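Local structure of pectate lyase (Bacillus subtilis, 5AMV) at residues Asn293-Ser298 against Tyr308-Gly313; Leu345-Thr350 against Gln356-Ala361. The protein cleaves polygalacturonate by calcium-dependent beta-elimination, releasing oligosaccharides that carry an unsaturated galacturonosyl group at their non-reducing ends. One frame throughout, in Å; residues are numbered along the deposited sequence.

Contact 1: residues Asn293-Ser298 against Tyr308-Gly313; sequences NYYEGS and YAWGIG
The indole nitrogen NE1 of Trp310 donates to the phenol oxygen OH of Tyr295 over 2.9 Å, in a bond that is nearly straight at the hydrogen (176°). The oxygen lies in the indole plane, at the edge where the N-H points, so the indole gives its one polar hydrogen to Tyr295 in the direction the ring dictates. The two side chains cross at about a right angle. Beyond the bond, the edge of the five-membered ring is turned toward the tyrosine face in an offset edge-to-face pair, with centroids 5.3 Å apart and planes at 79°. NE1 also comes 3.4 Å from CZ of Tyr295. Nearer the root of the tyrosine ring, CB of Ala309 lies over one face, 3.9 Å from CD2 of Tyr295. Tyr295 has CG beside its backbone N and anti to the carbonyl carbon (chi1 -50°), which carries the ring from strand 287-296 toward the residues that lead into strand 310-312. Tyr273 meets the tyrosine ring nearly parallel, while Ile325 of strand 317-326 also touches this side chain. The pair lies inside the parallel beta-helix of polysaccharide lyase family 1 and joins strands on two of its faces. All three touching residues are buried, so the bond gives the indole N-H a partner away from solvent and, with the edge-to-face contact, is likely to limit how the two rings can turn.

Contact 2: residues Leu345-Thr350 against Gln356-Ala361; sequences LYDSGT and QINASA
Both carboxylate oxygens of Asp347 take backbone N-H groups at the start of the short, weakly bonded helix 359-362: OD1 accepts from Ser360 N at 2.9 Å and OD2 from Ala359 N at 3.0 Å, each on its syn side but out of the carboxylate plane. With CG between backbone N and carbonyl carbon (chi1 77°), the side chain reaches across to the helix start. The anti lone pair of OD2 receives the hydroxyl OG1 of Thr350 at 2.7 Å, and a bridging water also donates to OD2. Ser360 extends OG opposite its own N (chi1 -176°) and donates to Leu345 O at 2.6 Å. In the conformer described, Asn358 caps the helix, its OD1 accepting from Ala361 N. At the other end Ile357 N donates to Thr350 O at 2.9 Å, and CG2 of Thr350 packs on Ile357 CG1. Strand 346-348, paired with strand 317-326 of the beta-helix, is thus tied to this helix. Replacing Asp347 by an alanine is likely to leave the N-H groups of Ala359 and Ser360 and the Thr350 hydroxyl without their acceptor. A buried carboxylate gripped by several donors at a helix N-terminus is likely to be stabilised as the anion.

Trp310 joins the two contacts: while its NE1 serves contact 1, the benzene side of the indole packs on contact 2, with CH2 3.8 Å from Thr350 OG1, CZ3 3.9 Å from Asp347 CB and CE3 4.1 Å from Leu345 CD2. Ile312 CD1 adds a touch on Leu345 CD1 at 4.1 Å. The centres of the contacts lie 13 Å apart, and strand 317-326 lies between 287-296 and 346-348, pairing in parallel with both. Contact 1 is nearer the chemistry: the Trp310 side chain is about 9 Å from that of Arg279, the inferred active-site residue, and about 12 Å from a bound galacturonate, whereas contact 2 lies away from the calcium and substrate sites.

Contact 1: residues Asn293-Ser298 against Tyr308-Gly313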
ATOM      1  N   ASN A 293      15.249  -3.252  -4.433  1.00  8.15           N
ATOM      2  CA  ASN A 293      14.119  -4.032  -3.932  1.00  8.03           C
ATOM      3  C   ASN A 293      14.285  -5.466  -4.394  1.00  8.32           C
ATOM      4  O   ASN A 293      14.949  -5.733  -5.408  1.00  8.29           O
ATOM      5  CB  ASN A 293      12.794  -3.417  -4.410  1.00  8.57           C
ATOM      6  CG  ASN A 293      12.613  -1.992  -3.946  1.00  7.13           C
ATOM      7  OD1 ASN A 293      12.377  -1.713  -2.762  1.00  6.94           O
ATOM      8  ND2 ASN A 293      12.806  -1.045  -4.863  1.00  7.76           N
ATOM      9  N   TYR A 294      13.666  -6.397  -3.661  1.00  8.53           N
ATOM     10  CA  TYR A 294      13.802  -7.814  -3.931  1.00  7.80           C
ATOM     11  C   TYR A 294      12.380  -8.357  -4.116  1.00  7.02           C
ATOM     12  O   TYR A 294      11.532  -8.146  -3.240  1.00  7.50           O
ATOM     13  CB  TYR A 294      14.489  -8.549  -2.791  1.00  7.58           C
ATOM     14  CG  TYR A 294      14.607 -10.015  -3.095  1.00  7.47           C
ATOM     15  CD1 TYR A 294      15.337 -10.463  -4.213  1.00  9.02           C
ATOM     16  CD2 TYR A 294      13.994 -10.957  -2.266  1.00  8.25           C
ATOM     17  CE1 TYR A 294      15.453 -11.780  -4.503  1.00  9.42           C
ATOM     18  CE2 TYR A 294      14.102 -12.340  -2.554  1.00  6.15           C
ATOM     19  CZ  TYR A 294      14.830 -12.734  -3.680  1.00  8.26           C
ATOM     20  OH  TYR A 294      14.921 -14.071  -3.953  1.00 10.96           O
ATOM     21  N   TYR A 295      12.132  -8.991  -5.257  1.00  6.24           N
ATOM     22  CA  TYR A 295      10.799  -9.518  -5.591  1.00  7.31           C
ATOM     23  C   TYR A 295      10.957 -11.011  -5.771  1.00  7.35           C
ATOM     24  O   TYR A 295      11.878 -11.484  -6.491  1.00  7.69           O
ATOM     25  CB  TYR A 295      10.259  -8.893  -6.919  1.00  7.05           C
ATOM     26  CG  TYR A 295      10.328  -7.375  -6.977  1.00  8.91           C
ATOM     27  CD1 TYR A 295      11.543  -6.737  -7.201  1.00  9.39           C
ATOM     28  CD2 TYR A 295       9.177  -6.594  -6.776  1.00  8.11           C
ATOM     29  CE1 TYR A 295      11.634  -5.335  -7.245  1.00  6.72           C
ATOM     30  CE2 TYR A 295       9.270  -5.176  -6.799  1.00  7.60           C
ATOM     31  CZ  TYR A 295      10.497  -4.587  -7.044  1.00 11.23           C
ATOM     32  OH  TYR A 295      10.657  -3.212  -7.082  1.00 12.19           O
ATOM     33  N   GLU A 296      10.061 -11.804  -5.158  1.00  7.36           N
ATOM     34  CA  GLU A 296      10.188 -13.273  -5.268  1.00  7.88           C
ATOM     35  C   GLU A 296       8.808 -13.886  -5.255  1.00  8.00           C
ATOM     36  O   GLU A 296       7.926 -13.440  -4.515  1.00  7.43           O
ATOM     37  CB  GLU A 296      11.019 -13.875  -4.126  1.00  8.18           C
ATOM     38  CG  GLU A 296      10.580 -13.348  -2.724  1.00  8.65           C
ATOM     39  CD  GLU A 296      11.220 -14.126  -1.576  1.00  9.63           C
ATOM     40  OE1 GLU A 296      11.455 -15.360  -1.684  1.00 13.82           O
ATOM     41  OE2 GLU A 296      11.416 -13.512  -0.528  1.00 10.07           O
ATOM     42  N   GLY A 297       8.619 -14.902  -6.086  1.00  8.03           N
ATOM     43  CA  GLY A 297       7.325 -15.557  -6.192  1.00  8.34           C
ATOM     44  C   GLY A 297       7.334 -16.585  -7.271  1.00  8.64           C
ATOM     45  O   GLY A 297       8.395 -16.939  -7.794  1.00  8.71           O
ATOM     46  N   SER A 298       6.151 -17.078  -7.602  1.00  8.71           N
ATOM     47  CA  SER A 298       6.003 -18.123  -8.586  1.00 10.55           C
ATOM     48  C   SER A 298       4.776 -17.808  -9.436  1.00 10.42           C
ATOM     49  O   SER A 298       3.726 -17.413  -8.911  1.00  9.94           O
ATOM     50  CB  SER A 298       5.760 -19.466  -7.881  1.00 11.04           C
ATOM     51  OG  SER A 298       5.277 -20.398  -8.843  1.00 13.46           O
ATOM     52  N   TYR A 308       3.086  -9.364 -12.341  1.00  8.48           N
ATOM     53  CA  TYR A 308       4.130  -8.425 -12.742  1.00  8.05           C
ATOM     54  C   TYR A 308       4.636  -7.657 -11.536  1.00  8.67           C
ATOM     55  O   TYR A 308       3.937  -7.610 -10.518  1.00  9.05           O
ATOM     56  CB  TYR A 308       3.646  -7.471 -13.843  1.00  7.09           C
ATOM     57  CG  TYR A 308       2.626  -6.411 -13.402  1.00  7.50           C
ATOM     58  CD1 TYR A 308       3.065  -5.197 -12.859  1.00  6.88           C
ATOM     59  CD2 TYR A 308       1.215  -6.623 -13.548  1.00  7.94           C
ATOM     60  CE1 TYR A 308       2.126  -4.208 -12.442  1.00  8.30           C
ATOM     61  CE2 TYR A 308       0.277  -5.639 -13.145  1.00 10.02           C
ATOM     62  CZ  TYR A 308       0.765  -4.427 -12.638  1.00  8.46           C
ATOM     63  OH  TYR A 308      -0.115  -3.413 -12.274  1.00 10.77           O
ATOM     64  N   ALA A 309       5.831  -7.056 -11.654  1.00  7.61           N
ATOM     65  CA  ALA A 309       6.356  -6.201 -10.599  1.00  8.38           C
ATOM     66  C   ALA A 309       5.995  -4.731 -10.830  1.00  8.09           C
ATOM     67  O   ALA A 309       5.173  -4.156 -10.098  1.00  9.86           O
ATOM     68  CB  ALA A 309       7.893  -6.372 -10.482  1.00  6.89           C
ATOM     69  N   TRP A 310       6.566  -4.121 -11.878  1.00  8.38           N
ATOM     70  CA  TRP A 310       6.355  -2.680 -12.130  1.00  7.16           C
ATOM     71  C   TRP A 310       5.236  -2.431 -13.126  1.00  8.36           C
ATOM     72  O   TRP A 310       5.192  -3.052 -14.182  1.00  7.90           O
ATOM     73  CB  TRP A 310       7.642  -1.964 -12.592  1.00  7.65           C
ATOM     74  CG  TRP A 310       8.774  -2.249 -11.722  1.00  8.12           C
ATOM     75  CD1 TRP A 310       8.741  -2.445 -10.343  1.00  6.44           C
ATOM     76  CD2 TRP A 310      10.150  -2.411 -12.119  1.00  7.72           C
ATOM     77  NE1 TRP A 310      10.011  -2.743  -9.884  1.00  6.92           N
ATOM     78  CE2 TRP A 310      10.891  -2.719 -10.937  1.00  8.00           C
ATOM     79  CE3 TRP A 310      10.827  -2.351 -13.363  1.00  7.41           C
ATOM     80  CZ2 TRP A 310      12.270  -2.953 -10.949  1.00  7.82           C
ATOM     81  CZ3 TRP A 310      12.232  -2.586 -13.360  1.00  8.17           C
ATOM     82  CH2 TRP A 310      12.919  -2.895 -12.162  1.00  9.60           C
ATOM     83  N   GLY A 311       4.324  -1.524 -12.793  1.00  7.89           N
ATOM     84  CA  GLY A 311       3.201  -1.255 -13.706  1.00  7.69           C
ATOM     85  C   GLY A 311       3.463   0.095 -14.320  1.00  8.51           C
ATOM     86  O   GLY A 311       3.476   1.118 -13.621  1.00  8.03           O
ATOM     87  N   ILE A 312       3.707   0.095 -15.635  1.00  7.09           N
ATOM     88  CA  ILE A 312       4.046   1.334 -16.351  1.00  8.11           C
ATOM     89  C   ILE A 312       2.757   1.996 -16.809  1.00  8.76           C
ATOM     90  O   ILE A 312       2.232   1.681 -17.893  1.00  9.36           O
ATOM     91  CB  ILE A 312       4.975   1.029 -17.569  1.00  8.10           C
ATOM     92  CG1 ILE A 312       6.114   0.062 -17.186  1.00  9.16           C
ATOM     93  CG2 ILE A 312       5.531   2.329 -18.154  1.00  8.16           C
ATOM     94  CD1 ILE A 312       6.910   0.424 -15.914  1.00  9.46           C
ATOM     95  N   GLY A 313       2.213   2.866 -15.958  1.00  8.72           N
ATOM     96  CA  GLY A 313       0.915   3.536 -16.180  1.00  9.70           C
ATOM     97  C   GLY A 313       1.108   4.836 -16.958  1.00 10.43           C
ATOM     98  O   GLY A 313       2.249   5.246 -17.200  1.00 10.58           O
TER

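Contact 2: residues Leu345-Thr350 against Gln356-Ala361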
ATOM      1  N   LEU A 345      10.490   3.807 -19.257  1.00 11.18           N
ATOM      2  CA  LEU A 345      10.989   3.187 -18.025  1.00 10.73           C
ATOM      3  C   LEU A 345      12.504   3.245 -18.095  1.00 11.26           C
ATOM      4  O   LEU A 345      13.117   2.757 -19.073  1.00 11.22           O
ATOM      5  CB  LEU A 345      10.499   1.743 -17.868  1.00  9.14           C
ATOM      6  CG  LEU A 345      11.198   0.859 -16.817  1.00 10.47           C
ATOM      7  CD1 LEU A 345      10.861   1.371 -15.365  1.00  8.99           C
ATOM      8  CD2 LEU A 345      10.775  -0.577 -17.003  1.00  9.14           C
ATOM      9  N   TYR A 346      13.117   3.857 -17.094  1.00 10.92           N
ATOM     10  CA  TYR A 346      14.554   3.702 -16.932  1.00 11.25           C
ATOM     11  C   TYR A 346      14.781   2.511 -16.018  1.00 11.78           C
ATOM     12  O   TYR A 346      14.275   2.505 -14.912  1.00 10.15           O
ATOM     13  CB  TYR A 346      15.195   4.945 -16.281  1.00 12.13           C
ATOM     14  CG  TYR A 346      16.694   4.848 -16.101  1.00 13.56           C
ATOM     15  CD1 TYR A 346      17.263   4.127 -15.047  1.00 12.15           C
ATOM     16  CD2 TYR A 346      17.556   5.450 -17.013  1.00 15.87           C
ATOM     17  CE1 TYR A 346      18.638   4.006 -14.921  1.00 15.47           C
ATOM     18  CE2 TYR A 346      18.922   5.359 -16.881  1.00 16.93           C
ATOM     19  CZ  TYR A 346      19.465   4.642 -15.845  1.00 17.16           C
ATOM     20  OH  TYR A 346      20.828   4.526 -15.741  1.00 20.77           O
ATOM     21  N   ASP A 347      15.546   1.521 -16.463  1.00 12.04           N
ATOM     22  CA  ASP A 347      16.020   0.512 -15.521  1.00 11.62           C
ATOM     23  C   ASP A 347      17.451   0.103 -15.832  1.00 12.20           C
ATOM     24  O   ASP A 347      17.833  -0.096 -16.991  1.00 13.02           O
ATOM     25  CB  ASP A 347      15.067  -0.720 -15.353  1.00 13.46           C
ATOM     26  CG  ASP A 347      15.159  -1.691 -16.484  1.00 13.55           C
ATOM     27  OD1 ASP A 347      14.763  -1.310 -17.600  1.00 14.67           O
ATOM     28  OD2 ASP A 347      15.604  -2.835 -16.271  1.00 12.59           O
ATOM     29  N   SER A 348      18.225   0.021 -14.773  1.00 11.28           N
ATOM     30  CA  SER A 348      19.615  -0.403 -14.853  0.50 11.49           C
ATOM     31  C   SER A 348      19.889  -1.426 -13.751  1.00 12.42           C
ATOM     32  O   SER A 348      19.344  -1.348 -12.652  1.00 11.99           O
ATOM     33  CB  SER A 348      20.580   0.806 -14.777  0.50 11.67           C
ATOM     34  OG  SER A 348      20.680   1.392 -13.477  0.50  8.75           O
ATOM     35  N   GLY A 349      20.737  -2.385 -14.040  1.00 11.29           N
ATOM     36  CA  GLY A 349      21.141  -3.358 -13.039  1.00 11.73           C
ATOM     37  C   GLY A 349      20.065  -4.353 -12.622  1.00  9.85           C
ATOM     38  O   GLY A 349      20.223  -5.011 -11.582  1.00 11.38           O
ATOM     39  N   THR A 350      18.987  -4.460 -13.403  1.00 10.20           N
ATOM     40  CA  THR A 350      17.922  -5.412 -13.077  1.00  9.57           C
ATOM     41  C   THR A 350      18.407  -6.858 -13.235  1.00 10.01           C
ATOM     42  O   THR A 350      18.959  -7.215 -14.283  1.00  9.15           O
ATOM     43  CB  THR A 350      16.671  -5.151 -13.960  1.00  9.64           C
ATOM     44  OG1 THR A 350      16.267  -3.787 -13.815  1.00  9.83           O
ATOM     45  CG2 THR A 350      15.502  -6.136 -13.600  1.00  7.80           C
ATOM     46  N   GLN A 356      21.328 -10.707 -15.759  1.00  9.70           N
ATOM     47  CA  GLN A 356      21.173  -9.257 -16.050  1.00 10.87           C
ATOM     48  C   GLN A 356      20.214  -9.050 -17.238  1.00 10.35           C
ATOM     49  O   GLN A 356      20.410  -9.588 -18.331  1.00 10.11           O
ATOM     50  CB  GLN A 356      22.504  -8.580 -16.384  1.00 12.46           C
ATOM     51  CG  GLN A 356      23.624  -8.782 -15.391  1.00 16.08           C
ATOM     52  CD  GLN A 356      24.920  -8.026 -15.818  1.00 24.61           C
ATOM     53  OE1 GLN A 356      25.671  -8.468 -16.695  1.00 26.22           O
ATOM     54  NE2 GLN A 356      25.163  -6.877 -15.185  1.00 28.08           N
ATOM     55  N   ILE A 357      19.171  -8.254 -17.031  1.00  9.62           N
ATOM     56  CA  ILE A 357      18.190  -8.026 -18.082  1.00  9.32           C
ATOM     57  C   ILE A 357      17.957  -6.532 -18.180  1.00 10.63           C
ATOM     58  O   ILE A 357      18.389  -5.782 -17.307  1.00 11.08           O
ATOM     59  CB  ILE A 357      16.807  -8.733 -17.844  1.00  9.02           C
ATOM     60  CG1 ILE A 357      16.155  -8.274 -16.540  1.00  8.11           C
ATOM     61  CG2 ILE A 357      17.000 -10.270 -17.825  1.00  8.43           C
ATOM     62  CD1 ILE A 357      14.629  -8.452 -16.534  1.00 10.09           C
ATOM     63  N   ASN A 358      17.259  -6.142 -19.242  1.00 10.80           N
ATOM     64  CA  ASN A 358      16.776  -4.764 -19.330  0.62 11.34           C
ATOM     65  C   ASN A 358      15.307  -4.802 -19.618  1.00 11.75           C
ATOM     66  O   ASN A 358      14.840  -5.059 -20.735  1.00 10.71           O
ATOM     67  CB  ASN A 358      17.492  -3.873 -20.347  0.62 12.16           C
ATOM     68  CG  ASN A 358      17.188  -2.399 -20.094  0.62 10.59           C
ATOM     69  OD1 ASN A 358      16.129  -1.894 -20.484  0.62  8.83           O
ATOM     70  ND2 ASN A 358      18.081  -1.732 -19.352  0.62 15.56           N
ATOM     71  N   ALA A 359      14.545  -4.539 -18.564  1.00 11.08           N
ATOM     72  CA  ALA A 359      13.086  -4.666 -18.642  1.00 10.88           C
ATOM     73  C   ALA A 359      12.443  -3.690 -19.622  1.00 10.75           C
ATOM     74  O   ALA A 359      11.503  -4.023 -20.348  1.00 10.46           O
ATOM     75  CB  ALA A 359      12.482  -4.439 -17.221  1.00 12.58           C
ATOM     76  N   SER A 360      12.941  -2.461 -19.581  1.00  9.98           N
ATOM     77  CA  SER A 360      12.433  -1.404 -20.442  1.00  9.75           C
ATOM     78  C   SER A 360      12.633  -1.782 -21.926  1.00 10.24           C
ATOM     79  O   SER A 360      11.686  -1.795 -22.690  1.00 10.00           O
ATOM     80  CB  SER A 360      13.217  -0.135 -20.147  1.00 10.31           C
ATOM     81  OG  SER A 360      12.691   0.917 -20.896  1.00 10.01           O
ATOM     82  N   ALA A 361      13.858  -2.180 -22.256  1.00 11.25           N
ATOM     83  CA  ALA A 361      14.233  -2.504 -23.620  1.00 11.79           C
ATOM     84  C   ALA A 361      13.434  -3.715 -24.095  1.00 12.35           C
ATOM     85  O   ALA A 361      13.013  -3.776 -25.251  1.00 13.21           O
ATOM     86  CB  ALA A 361      15.717  -2.799 -23.681  1.00 12.57           C
TER
HETATM   87  O   HOH W   1      18.473  -3.256 -16.157  1.00  9.51           O